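Local coordinates for protein orotidine-5-phosphate decarboxylase/orotate phosphoribosyltransferase, putative (Ompdcase-oprtase, putative) (Leishmania infantum, PDB 3QW3) that probably catalyses, as the decarboxylase domain of a bifunctional UMP synthase, the conversion of orotidine 5'-phosphate to UMP and carbon dioxide, at residues S14-L20 with Y44-P50; L184-R188 with S211-R217; W195-I201 with S221-V227. One frame throughout, in Å; residues are numbered along the deposited sequence. Where two conformers were deposited one is given.

Contact 1. Residues S14-L20 with Y44-P50; sequences SLLCVGL and YAAAYKP. With SO4 (sulfate ion), chain D.
The carbonyl O of Tyr44 is met by Ser14 OG at 2.7 Å, the hydroxyl lying above the carbonyl plane. The same OG accepts from Leu16 N in an ST turn, a double role a small hydroxyl residue fills well. Next along, the methyl of Ala45 touches Val18 CG2. Ala46 N donates to Leu16 O at 2.7 Å, and Ala47 N adds a weak, long bond to that oxygen; the small methyl of Ala46 fits against Ser14 O and Leu16 O. From Ala47 the pairing is regular and parallel: Val18 N bonds Ala47 O, Lys49 N bonds Val18 O, and Leu20 N bonds Lys49 O. Tyr48 lays its ring alongside Val18, CE1 3.5 Å from Val18 CB, while Leu20 CD1 packs obliquely on Tyr48 CD1; the Tyr48 hydroxyl bonds Thr41 of helix 27-41, which bridges these strands in a beta-alpha-beta unit. On the barrel's inner side Cys17 SG rests 3.7 Å from Lys49 CB. The lysine chain then bends at chi3 (74°) and chi4 (65°). Pro50 closes the pairing beside Leu20. Lys49 NZ, 2.8 Å from O2 of a sulfate probably from the crystallisation liquor, also salt-bridges Asp82, consistent with the family's active-site lysine-aspartate network.

Contact 2. Residues L184-R188 with S211-R217; sequences LARVR and SLDAGLR
Arg188 reaches the end of helix 208-215 because CG stands anti to its backbone N (chi1 -175°) and the chain then folds twice, at chi2 (50°) and chi3 (79°). These two bends carry the guanidinium side-on to Gly215 O. Arg188 NE lies 2.7 Å and Arg188 NH2 2.8 Å from Gly215 O, which therefore takes two N-H groups from one arginine. The oxygen sits almost in the guanidinium plane, and the paired grip fixes the rotation of the group. NH2 approaches nearly along the C=O axis, whereas NE comes from above the carbonyl plane. Arginine suits the place, since a carbonyl at the C-terminal end of a helix carries partial negative charge that a cation would probably stabilise.

Arg217 crosses the same group obliquely, laying its aliphatic CG over the centre of one guanidinium face, 3.6 Å from Arg188 CZ. Its own charged end turns aside to a salt bridge with Asp219, so the two arginines meet through carbon rather than through like charges.

Small residues let the helices run close: the axes of the two short segments come within 8.4 Å and are inclined to each other, running the same way. Ala185 CB meets Ala214 CB at 3.9 Å. Leu184 fills the inner side with its branched end, CD1 against Ser211 and CD2 4.0 Å from Gly215 CA, a glycine whose bare alpha carbon leaves space for the methyl.

Both helices belong to the outer layer of the TIM barrel. Leu184 and Ser211 also pack on Met223 of strand 223-227, and Leu184 on Phe196 of strand 196-198. Arg188 makes a cation-pi contact with that phenylalanine and bonds the carbonyls of Ala191 and Leu194, tying the helix pair to the turn leading into the strand.

Contact 3. Residues W195-I201 with S221-V227; sequences WFLVPGI and SGMLINV
Gly222 O accepts from Phe196 N at 2.9 Å, the first of four backbone bonds joining these parallel strands. Phe196 O in turn receives Leu224 N, Leu224 O receives Val198 N at 2.7 Å, and Val198 O receives Asn226 N. Beyond this the chain turns away and Gly200 N stands 4.0 Å from Asn226 O. One ordered water spans the gap: it donates to Val198 O (2.6 Å) and to Asn226 O (2.7 Å), and accepts a weak bond from Ile201 N. Val198 O is thus shared by an amide and a water. Nearby, the Pro199 side chain lies about 3 Å (nearest atoms) from a sulfate, probably from the crystallisation liquor, though such ions often mark pockets.

At the other end the Trp195 indole lies over Gly222, whose CA sits 3.6 Å from the six-membered ring centroid, a CH-pi contact just 14° off the normal. Glycine suits the positive phi, where a CB would be jammed against Ser221 O. Val198 CG2 touches Met223 CE, while Ile225 CD1 runs beside Val198 CB; the bend at chi3 (84°) turns the methionine methyl toward the valine.

In the barrel, strand 196-198 lies between 223-227 and 172-176, and strand 16-20 flanks 223-227 across from it. Leu197, Leu224 and Asn226 face inward to Lys49, Ala47 and Cys17, and helix 3-11 packs on Trp195.

Along the chain contact 1 closes first; the segments of contacts 2 and 3 then alternate, as helix 181-190, strand 196-198, helix 208-215 and strand 223-227 follow one another. Contacts 1 and 3 have centres about 9 Å apart and share the barrel sheet: strands 16-20 and 223-227 are neighbours, joined by probable hydrogen bonds between Leu15 and Ile225 and between Cys17 and Ile225. Contact 2 lies outside, its centre about 10 Å from that of contact 3 and 19 Å from that of contact 1. The first and last strands thus close the barrel wall of the decarboxylase domain, while the paired helices form the part of its helical coat that covers the strands of contact 3.

Contact 1. Residues S14-L20 with Y44-P50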
loop_
_atom_site.group_PDB
_atom_site.type_symbol
_atom_site.label_atom_id
_atom_site.label_comp_id
_atom_site.label_asym_id
_atom_site.label_seq_id
_atom_site.Cartn_x
_atom_site.Cartn_y
_atom_site.Cartn_z
ATOM N N SER A 14 -24.611 -1.388 16.627
ATOM C CA SER A 14 -24.047 -0.279 15.849
ATOM C C SER A 14 -23.360 -0.732 14.572
ATOM O O SER A 14 -22.803 -1.823 14.529
ATOM C CB SER A 14 -23.018 0.471 16.698
ATOM O OG SER A 14 -22.481 1.569 15.986
ATOM N N LEU A 15 -23.381 0.126 13.552
ATOM C CA LEU A 15 -22.548 -0.066 12.354
ATOM C C LEU A 15 -21.516 1.056 12.197
ATOM O O LEU A 15 -20.909 1.215 11.127
ATOM C CB LEU A 15 -23.409 -0.153 11.094
ATOM C CG LEU A 15 -24.421 -1.299 11.007
ATOM C CD1 LEU A 15 -25.153 -1.254 9.672
ATOM C CD2 LEU A 15 -23.754 -2.662 11.206
ATOM N N LEU A 16 -21.328 1.832 13.259
ATOM C CA LEU A 16 -20.429 2.986 13.218
ATOM C C LEU A 16 -18.972 2.591 13.450
ATOM O O LEU A 16 -18.639 1.990 14.464
ATOM C CB LEU A 16 -20.866 4.036 14.245
ATOM C CG LEU A 16 -20.032 5.313 14.333
ATOM C CD1 LEU A 16 -20.112 6.104 13.033
ATOM C CD2 LEU A 16 -20.498 6.156 15.515
ATOM N N CYS A 17 -18.115 2.938 12.491
ATOM C CA CYS A 17 -16.669 2.774 12.641
ATOM C C CYS A 17 -16.068 4.135 12.935
ATOM O O CYS A 17 -16.300 5.088 12.191
ATOM C CB CYS A 17 -16.067 2.203 11.363
ATOM S SG CYS A 17 -14.278 1.957 11.429
ATOM N N VAL A 18 -15.322 4.233 14.027
ATOM C CA VAL A 18 -14.745 5.512 14.439
ATOM C C VAL A 18 -13.288 5.597 13.981
ATOM O O VAL A 18 -12.437 4.822 14.420
ATOM C CB VAL A 18 -14.844 5.728 15.969
ATOM C CG1 VAL A 18 -14.268 7.083 16.369
ATOM C CG2 VAL A 18 -16.298 5.589 16.452
ATOM N N GLY A 19 -13.011 6.542 13.090
ATOM C CA GLY A 19 -11.643 6.760 12.625
ATOM C C GLY A 19 -10.768 7.333 13.721
ATOM O O GLY A 19 -11.208 8.184 14.499
ATOM N N LEU A 20 -9.531 6.854 13.807
ATOM C CA LEU A 20 -8.575 7.433 14.734
ATOM C C LEU A 20 -7.464 8.059 13.910
ATOM O O LEU A 20 -6.525 7.380 13.482
ATOM C CB LEU A 20 -8.057 6.398 15.735
ATOM C CG LEU A 20 -9.154 5.796 16.630
ATOM C CD1 LEU A 20 -8.594 4.660 17.467
ATOM C CD2 LEU A 20 -9.810 6.862 17.509
ATOM N N TYR A 44 -20.931 3.467 21.363
ATOM C CA TYR A 44 -21.630 3.496 20.082
ATOM C C TYR A 44 -20.780 3.048 18.893
ATOM O O TYR A 44 -21.205 3.182 17.746
ATOM C CB TYR A 44 -22.224 4.890 19.845
ATOM C CG TYR A 44 -23.188 5.260 20.941
ATOM C CD1 TYR A 44 -24.485 4.749 20.946
ATOM C CD2 TYR A 44 -22.792 6.079 22.000
ATOM C CE1 TYR A 44 -25.374 5.060 21.966
ATOM C CE2 TYR A 44 -23.677 6.399 23.025
ATOM C CZ TYR A 44 -24.963 5.884 22.997
ATOM O OH TYR A 44 -25.851 6.189 24.005
ATOM N N ALA A 45 -19.610 2.483 19.176
ATOM C CA ALA A 45 -18.666 2.090 18.119
ATOM C C ALA A 45 -18.720 0.595 17.819
ATOM O O ALA A 45 -18.644 -0.230 18.734
ATOM C CB ALA A 45 -17.254 2.504 18.494
ATOM N N ALA A 46 -18.852 0.259 16.537
ATOM C CA ALA A 46 -18.735 -1.122 16.067
ATOM C C ALA A 46 -17.276 -1.490 15.813
ATOM O O ALA A 46 -16.905 -2.653 15.888
ATOM C CB ALA A 46 -19.544 -1.328 14.806
ATOM N N ALA A 47 -16.465 -0.485 15.494
ATOM C CA ALA A 47 -15.040 -0.687 15.215
ATOM C C ALA A 47 -14.293 0.622 15.374
ATOM O O ALA A 47 -14.907 1.697 15.363
ATOM C CB ALA A 47 -14.842 -1.231 13.793
ATOM N N TYR A 48 -12.974 0.521 15.547
ATOM C CA TYR A 48 -12.078 1.674 15.416
ATOM C C TYR A 48 -11.130 1.464 14.245
ATOM O O TYR A 48 -10.735 0.329 13.953
ATOM C CB TYR A 48 -11.301 1.935 16.708
ATOM C CG TYR A 48 -12.189 2.524 17.778
ATOM C CD1 TYR A 48 -12.388 3.899 17.861
ATOM C CD2 TYR A 48 -12.867 1.700 18.676
ATOM C CE1 TYR A 48 -13.227 4.447 18.825
ATOM C CE2 TYR A 48 -13.704 2.238 19.644
ATOM C CZ TYR A 48 -13.880 3.609 19.711
ATOM O OH TYR A 48 -14.718 4.145 20.667
ATOM N N LYS A 49 -10.796 2.563 13.571
ATOM C CA LYS A 49 -9.912 2.523 12.404
ATOM C C LYS A 49 -8.729 3.498 12.555
ATOM O O LYS A 49 -8.798 4.656 12.123
ATOM C CB LYS A 49 -10.700 2.800 11.114
ATOM C CG LYS A 49 -9.876 2.584 9.832
ATOM C CD LYS A 49 -10.706 2.736 8.558
ATOM C CE LYS A 49 -11.062 4.197 8.230
ATOM N NZ LYS A 49 -9.920 5.078 7.895
ATOM N N PRO A 50 -7.634 3.033 13.173
ATOM C CA PRO A 50 -6.458 3.894 13.270
ATOM C C PRO A 50 -5.778 4.107 11.919
ATOM O O PRO A 50 -5.710 3.194 11.094
ATOM C CB PRO A 50 -5.533 3.139 14.224
ATOM C CG PRO A 50 -6.000 1.744 14.196
ATOM C CD PRO A 50 -7.470 1.794 13.951
HETATM S S SO4 D . -10.885 7.712 5.351
HETATM O O1 SO4 D . -10.046 7.652 4.157
HETATM O O2 SO4 D . -11.262 6.357 5.744
HETATM O O3 SO4 D . -10.148 8.353 6.437
HETATM O O4 SO4 D . -12.084 8.493 5.057
#

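Contact 2. Residues L184-R188 with S211-R217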
loop_
_atom_site.group_PDB
_atom_site.type_symbol
_atom_site.label_atom_id
_atom_site.label_comp_id
_atom_site.label_asym_id
_atom_site.label_seq_id
_atom_site.Cartn_x
_atom_site.Cartn_y
_atom_site.Cartn_z
ATOM N N LEU A 184 -22.080 1.862 -5.300
ATOM C CA LEU A 184 -22.231 1.040 -4.108
ATOM C C LEU A 184 -23.225 -0.105 -4.361
ATOM O O LEU A 184 -22.980 -1.242 -3.964
ATOM C CB LEU A 184 -22.693 1.907 -2.931
ATOM C CG LEU A 184 -21.976 1.852 -1.579
ATOM C CD1 LEU A 184 -22.687 2.768 -0.586
ATOM C CD2 LEU A 184 -21.901 0.449 -1.036
ATOM N N ALA A 185 -24.336 0.196 -5.037
ATOM C CA ALA A 185 -25.330 -0.823 -5.379
ATOM C C ALA A 185 -24.792 -1.849 -6.378
ATOM O O ALA A 185 -25.115 -3.034 -6.284
ATOM C CB ALA A 185 -26.604 -0.177 -5.911
ATOM N N ARG A 186 -23.973 -1.393 -7.326
ATOM C CA ARG A 186 -23.330 -2.303 -8.279
ATOM C C ARG A 186 -22.435 -3.296 -7.543
ATOM O O ARG A 186 -22.441 -4.490 -7.841
ATOM C CB ARG A 186 -22.518 -1.538 -9.329
ATOM C CG ARG A 186 -23.360 -0.817 -10.367
ATOM C CD ARG A 186 -22.543 -0.503 -11.607
ATOM N NE ARG A 186 -23.321 0.267 -12.575
ATOM C CZ ARG A 186 -23.347 1.595 -12.644
ATOM N NH1 ARG A 186 -22.626 2.336 -11.807
ATOM N NH2 ARG A 186 -24.096 2.189 -13.563
ATOM N N VAL A 187 -21.681 -2.798 -6.566
ATOM C CA VAL A 187 -20.790 -3.654 -5.790
ATOM C C VAL A 187 -21.587 -4.680 -4.974
ATOM O O VAL A 187 -21.244 -5.864 -4.947
ATOM C CB VAL A 187 -19.830 -2.819 -4.909
ATOM C CG1 VAL A 187 -18.944 -3.720 -4.074
ATOM C CG2 VAL A 187 -18.985 -1.909 -5.788
ATOM N N ARG A 188 -22.665 -4.230 -4.335
ATOM C CA ARG A 188 -23.526 -5.145 -3.584
ATOM C C ARG A 188 -24.155 -6.235 -4.475
ATOM O O ARG A 188 -24.366 -7.363 -4.026
ATOM C CB ARG A 188 -24.596 -4.366 -2.807
ATOM C CG ARG A 188 -25.488 -5.222 -1.895
ATOM C CD ARG A 188 -24.680 -6.147 -0.989
ATOM N NE ARG A 188 -24.119 -5.457 0.168
ATOM C CZ ARG A 188 -23.095 -5.904 0.888
ATOM N NH1 ARG A 188 -22.484 -7.038 0.567
ATOM N NH2 ARG A 188 -22.676 -5.205 1.932
ATOM N N SER A 211 -26.733 5.498 0.801
ATOM C CA SER A 211 -25.639 4.536 0.953
ATOM C C SER A 211 -26.119 3.237 1.590
ATOM O O SER A 211 -25.819 2.149 1.097
ATOM C CB SER A 211 -24.500 5.135 1.784
ATOM O OG SER A 211 -24.030 6.338 1.199
ATOM N N LEU A 212 -26.874 3.361 2.681
ATOM C CA LEU A 212 -27.404 2.196 3.387
ATOM C C LEU A 212 -28.407 1.422 2.542
ATOM O O LEU A 212 -28.371 0.196 2.501
ATOM C CB LEU A 212 -28.008 2.604 4.738
ATOM C CG LEU A 212 -26.982 3.025 5.799
ATOM C CD1 LEU A 212 -27.633 3.799 6.945
ATOM C CD2 LEU A 212 -26.207 1.818 6.328
ATOM N N ASP A 213 -29.295 2.139 1.857
ATOM C CA ASP A 213 -30.251 1.504 0.953
ATOM C C ASP A 213 -29.560 0.691 -0.142
ATOM O O ASP A 213 -30.013 -0.395 -0.498
ATOM C CB ASP A 213 -31.175 2.552 0.328
ATOM C CG ASP A 213 -32.228 3.054 1.297
ATOM O OD1 ASP A 213 -32.305 2.551 2.440
ATOM O OD2 ASP A 213 -32.989 3.962 0.905
ATOM N N ALA A 214 -28.454 1.219 -0.657
ATOM C CA ALA A 214 -27.724 0.564 -1.737
ATOM C C ALA A 214 -26.863 -0.589 -1.238
ATOM O O ALA A 214 -26.757 -1.620 -1.906
ATOM C CB ALA A 214 -26.867 1.573 -2.482
ATOM N N GLY A 215 -26.262 -0.413 -0.062
ATOM C CA GLY A 215 -25.200 -1.302 0.402
ATOM C C GLY A 215 -25.521 -2.333 1.467
ATOM O O GLY A 215 -24.776 -3.308 1.619
ATOM N N LEU A 216 -26.602 -2.136 2.224
ATOM C CA LEU A 216 -26.977 -3.122 3.245
ATOM C C LEU A 216 -27.352 -4.476 2.638
ATOM O O LEU A 216 -27.936 -4.545 1.552
ATOM C CB LEU A 216 -28.118 -2.610 4.131
ATOM C CG LEU A 216 -27.785 -1.526 5.162
ATOM C CD1 LEU A 216 -29.062 -0.989 5.802
ATOM C CD2 LEU A 216 -26.820 -2.033 6.237
ATOM N N ARG A 217 -27.008 -5.547 3.347
ATOM C CA ARG A 217 -27.414 -6.899 2.963
ATOM C C ARG A 217 -28.867 -7.151 3.367
ATOM O O ARG A 217 -29.495 -6.311 4.021
ATOM C CB ARG A 217 -26.498 -7.941 3.616
ATOM C CG ARG A 217 -25.012 -7.744 3.346
ATOM C CD ARG A 217 -24.153 -8.822 4.011
ATOM N NE ARG A 217 -24.396 -8.937 5.452
ATOM C CZ ARG A 217 -23.547 -9.472 6.327
ATOM N NH1 ARG A 217 -22.366 -9.930 5.923
ATOM N NH2 ARG A 217 -23.874 -9.537 7.617
#

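Contact 3. Residues W195-I201 with S221-V227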
loop_
_atom_site.group_PDB
_atom_site.type_symbol
_atom_site.label_atom_id
_atom_site.label_comp_id
_atom_site.label_asym_id
_atom_site.label_seq_id
_atom_site.Cartn_x
_atom_site.Cartn_y
_atom_site.Cartn_z
ATOM N N TRP A 195 -18.807 -7.832 3.842
ATOM C CA TRP A 195 -18.863 -6.568 4.570
ATOM C C TRP A 195 -18.179 -5.490 3.751
ATOM O O TRP A 195 -17.133 -5.741 3.135
ATOM C CB TRP A 195 -18.165 -6.692 5.920
ATOM C CG TRP A 195 -19.051 -7.231 6.985
ATOM C CD1 TRP A 195 -19.318 -8.544 7.254
ATOM C CD2 TRP A 195 -19.802 -6.462 7.928
ATOM N NE1 TRP A 195 -20.185 -8.640 8.323
ATOM C CE2 TRP A 195 -20.499 -7.375 8.752
ATOM C CE3 TRP A 195 -19.950 -5.087 8.163
ATOM C CZ2 TRP A 195 -21.337 -6.956 9.790
ATOM C CZ3 TRP A 195 -20.789 -4.670 9.199
ATOM C CH2 TRP A 195 -21.470 -5.607 9.996
ATOM N N PHE A 196 -18.777 -4.303 3.733
ATOM C CA PHE A 196 -18.144 -3.139 3.113
ATOM C C PHE A 196 -17.673 -2.198 4.213
ATOM O O PHE A 196 -18.411 -1.933 5.175
ATOM C CB PHE A 196 -19.106 -2.354 2.206
ATOM C CG PHE A 196 -19.675 -3.121 1.036
ATOM C CD1 PHE A 196 -19.221 -4.392 0.678
ATOM C CD2 PHE A 196 -20.658 -2.522 0.250
ATOM C CE1 PHE A 196 -19.784 -5.062 -0.420
ATOM C CE2 PHE A 196 -21.213 -3.182 -0.850
ATOM C CZ PHE A 196 -20.773 -4.452 -1.178
ATOM N N LEU A 197 -16.452 -1.698 4.077
ATOM C CA LEU A 197 -15.988 -0.587 4.898
ATOM C C LEU A 197 -16.261 0.648 4.064
ATOM O O LEU A 197 -15.762 0.767 2.944
ATOM C CB LEU A 197 -14.498 -0.729 5.222
ATOM C CG LEU A 197 -13.812 0.421 5.968
ATOM C CD1 LEU A 197 -14.410 0.674 7.352
ATOM C CD2 LEU A 197 -12.309 0.144 6.081
ATOM N N VAL A 198 -17.060 1.560 4.616
ATOM C CA VAL A 198 -17.652 2.650 3.846
ATOM C C VAL A 198 -17.208 4.001 4.405
ATOM O O VAL A 198 -17.797 4.500 5.371
ATOM C CB VAL A 198 -19.205 2.526 3.819
ATOM C CG1 VAL A 198 -19.837 3.618 2.968
ATOM C CG2 VAL A 198 -19.604 1.166 3.285
ATOM N N PRO A 199 -16.148 4.586 3.818
ATOM C CA PRO A 199 -15.698 5.901 4.276
ATOM C C PRO A 199 -16.363 7.071 3.543
ATOM O O PRO A 199 -16.886 6.897 2.432
ATOM C CB PRO A 199 -14.192 5.871 3.997
ATOM C CG PRO A 199 -14.010 4.868 2.884
ATOM C CD PRO A 199 -15.254 4.018 2.789
ATOM N N GLY A 200 -16.368 8.234 4.195
ATOM C CA GLY A 200 -16.757 9.508 3.574
ATOM C C GLY A 200 -18.229 9.816 3.341
ATOM O O GLY A 200 -18.598 10.225 2.235
ATOM N N ILE A 201 -19.068 9.651 4.366
ATOM C CA ILE A 201 -20.495 10.023 4.259
ATOM C C ILE A 201 -20.727 11.538 4.193
ATOM O O ILE A 201 -19.943 12.323 4.726
ATOM C CB ILE A 201 -21.384 9.423 5.390
ATOM C CG1 ILE A 201 -20.759 9.647 6.774
ATOM C CG2 ILE A 201 -21.677 7.943 5.123
ATOM C CD1 ILE A 201 -21.778 9.665 7.907
ATOM N N SER A 221 -27.441 -5.723 7.694
ATOM C CA SER A 221 -26.056 -5.547 8.140
ATOM C C SER A 221 -25.100 -5.535 6.938
ATOM O O SER A 221 -25.542 -5.406 5.797
ATOM C CB SER A 221 -25.687 -6.654 9.132
ATOM O OG SER A 221 -24.608 -6.267 9.966
ATOM N N GLY A 222 -23.797 -5.647 7.196
ATOM C CA GLY A 222 -22.822 -5.762 6.110
ATOM C C GLY A 222 -22.238 -4.445 5.635
ATOM O O GLY A 222 -21.540 -4.405 4.624
ATOM N N MET A 223 -22.527 -3.366 6.352
ATOM C CA MET A 223 -21.883 -2.086 6.081
ATOM C C MET A 223 -21.290 -1.536 7.351
ATOM O O MET A 223 -21.942 -1.503 8.396
ATOM C CB MET A 223 -22.867 -1.073 5.499
ATOM C CG MET A 223 -23.074 -1.194 4.010
ATOM S SD MET A 223 -24.250 0.069 3.527
ATOM C CE MET A 223 -23.214 1.510 3.310
ATOM N N LEU A 224 -20.032 -1.122 7.248
ATOM C CA LEU A 224 -19.330 -0.509 8.360
ATOM C C LEU A 224 -19.070 0.933 7.953
ATOM O O LEU A 224 -18.249 1.208 7.068
ATOM C CB LEU A 224 -18.010 -1.242 8.646
ATOM C CG LEU A 224 -17.688 -1.792 10.038
ATOM C CD1 LEU A 224 -16.195 -2.125 10.124
ATOM C CD2 LEU A 224 -18.111 -0.874 11.193
ATOM N N ILE A 225 -19.803 1.851 8.580
ATOM C CA ILE A 225 -19.772 3.272 8.215
ATOM C C ILE A 225 -18.707 4.034 8.985
ATOM O O ILE A 225 -18.861 4.296 10.179
ATOM C CB ILE A 225 -21.150 3.960 8.454
ATOM C CG1 ILE A 225 -22.296 3.167 7.804
ATOM C CG2 ILE A 225 -21.119 5.437 8.001
ATOM C CD1 ILE A 225 -22.193 3.001 6.316
ATOM N N ASN A 226 -17.634 4.410 8.298
ATOM C CA ASN A 226 -16.549 5.113 8.957
ATOM C C ASN A 226 -16.800 6.609 9.006
ATOM O O ASN A 226 -17.177 7.215 8.004
ATOM C CB ASN A 226 -15.201 4.844 8.280
ATOM C CG ASN A 226 -14.059 5.561 8.969
ATOM O OD1 ASN A 226 -13.589 6.610 8.498
ATOM N ND2 ASN A 226 -13.615 5.026 10.096
ATOM N N VAL A 227 -16.588 7.190 10.180
ATOM C CA VAL A 227 -16.609 8.636 10.341
ATOM C C VAL A 227 -15.334 9.073 11.048
ATOM O O VAL A 227 -14.966 8.525 12.094
ATOM C CB VAL A 227 -17.858 9.122 11.122
ATOM C CG1 VAL A 227 -17.848 10.646 11.245
ATOM C CG2 VAL A 227 -19.131 8.669 10.419
HETATM O O HOH W 1 -18.717 6.936 5.794
#